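PDB 1XMX: Card1 endonuclease domain-containing protein from Vibrio cholerae, which is of unknown function but probably binds nucleic acid, its C-terminal part belonging to the PDDEXK nuclease clan. Local coordinates for residues 170-173 and 174-177. Residues are numbered along the deposited sequence; the frame is centred on the assembly and turned at random.
Sequences LYQL and GERW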
# COMPACT_ATOMS: atom_id res chain seq x y z
N LEU A 170 23.81 2.36 -6.49
CA LEU A 170 22.72 1.48 -6.96
C LEU A 170 21.61 2.30 -7.55
O LEU A 170 21.00 1.91 -8.56
CB LEU A 170 22.18 0.57 -5.85
CG LEU A 170 23.17 -0.48 -5.35
CD1 LEU A 170 22.44 -1.41 -4.41
CD2 LEU A 170 23.80 -1.24 -6.51
N TYR A 171 21.37 3.47 -6.96
CA TYR A 171 20.38 4.39 -7.50
C TYR A 171 20.74 4.93 -8.89
O TYR A 171 19.92 4.98 -9.85
CB TYR A 171 20.15 5.56 -6.52
CG TYR A 171 19.39 6.68 -7.15
CD1 TYR A 171 18.00 6.60 -7.30
CD2 TYR A 171 20.06 7.81 -7.64
CE1 TYR A 171 17.28 7.64 -7.89
CE2 TYR A 171 19.35 8.87 -8.25
CZ TYR A 171 17.96 8.77 -8.38
OH TYR A 171 17.26 9.80 -8.98
N GLN A 172 21.98 5.38 -9.03
CA GLN A 172 22.35 5.99 -10.28
C GLN A 172 22.45 4.89 -11.37
O GLN A 172 22.13 5.10 -12.53
CB GLN A 172 23.64 6.78 -10.09
CG GLN A 172 23.58 7.81 -8.98
CD GLN A 172 24.83 8.68 -8.88
OE1 GLN A 172 25.92 8.25 -9.22
NE2 GLN A 172 24.66 9.93 -8.41
N LEU A 173 22.88 3.69 -10.99
CA LEU A 173 22.92 2.61 -11.95
C LEU A 173 21.51 2.35 -12.50
O LEU A 173 21.31 2.18 -13.70
CB LEU A 173 23.47 1.34 -11.29
CG LEU A 173 24.88 0.85 -11.59
CD1 LEU A 173 25.04 -0.50 -10.97
CD2 LEU A 173 25.15 0.76 -13.09
N GLY A 174 20.53 2.31 -11.59
CA GLY A 174 19.14 2.09 -11.97
C GLY A 174 18.61 3.14 -12.91
O GLY A 174 17.93 2.81 -13.86
N GLU A 175 18.89 4.41 -12.62
CA GLU A 175 18.54 5.54 -13.50
C GLU A 175 19.05 5.30 -14.95
O GLU A 175 18.36 5.56 -15.94
CB GLU A 175 19.20 6.86 -13.02
CG GLU A 175 18.63 7.65 -11.81
CD GLU A 175 19.34 9.07 -11.67
OE1 GLU A 175 20.60 9.16 -11.71
OE2 GLU A 175 18.67 10.14 -11.55
N ARG A 176 20.30 4.85 -15.06
CA ARG A 176 20.90 4.66 -16.37
C ARG A 176 20.19 3.59 -17.10
O ARG A 176 19.96 3.70 -18.29
CB ARG A 176 22.36 4.20 -16.30
CG ARG A 176 23.34 5.03 -15.45
CD ARG A 176 23.39 6.43 -15.85
NE ARG A 176 23.75 6.67 -17.25
CZ ARG A 176 22.94 7.28 -18.13
NH1 ARG A 176 21.69 7.65 -17.78
NH2 ARG A 176 23.38 7.49 -19.38
N TRP A 177 19.93 2.50 -16.40
CA TRP A 177 19.32 1.35 -17.06
C TRP A 177 17.86 1.71 -17.41
O TRP A 177 17.41 1.42 -18.50
CB TRP A 177 19.42 0.10 -16.19
CG TRP A 177 20.90 -0.39 -16.00
CD1 TRP A 177 22.03 0.09 -16.63
CD2 TRP A 177 21.35 -1.45 -15.12
NE1 TRP A 177 23.15 -0.62 -16.20
CE2 TRP A 177 22.76 -1.55 -15.27
CE3 TRP A 177 20.70 -2.31 -14.21
CZ2 TRP A 177 23.53 -2.49 -14.56
CZ3 TRP A 177 21.48 -3.26 -13.48
CH2 TRP A 177 22.88 -3.34 -13.68
O HOH W 1 23.09 8.29 -12.97
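Within helix 164-179, L170 O accepts a hydrogen bond from G174 N (3.1 Å); glycine adds no side-chain bulk at this buried position, and the L170 side chain, also buried, is suitably apolar against I230. Y171 makes a side-chain contact with E175, four residues on. Its CG lies anti to the backbone N (chi1 167°), which swings the ring along the helix beneath E175. There the extended glutamate chain crosses one face: CG makes a CH-pi contact, 4.0 Å from the ring centroid, and the carboxylate plane is turned 33° from the ring. A tyrosine suits this partly exposed place, since its ring face receives the CG methylene; its OH lies 3.0 Å from E175 OE2. The other carboxylate oxygen, E175 OE1, accepts a hydrogen bond from a water (2.9 Å) that also donates weakly to Q172 O. That carbonyl accepts another from R176 N, and R176 CG passes 3.2 Å from Q172 O; both polar side chains suit the helix's more exposed side. L173 lies on the buried side: its CD2 packs alongside the indole, 3.9 Å from W177 CZ2, while L173 O accepts a hydrogen bond from W177 N and lies over one ring face. Apolar groups fit here because this side of the amphipathic helix faces helices 216-227 and 243-266; W177 NE1 hydrogen-bonds to D224 OD2, its ring meets W253 edge-to-face, and helix 181-201 also packs against it.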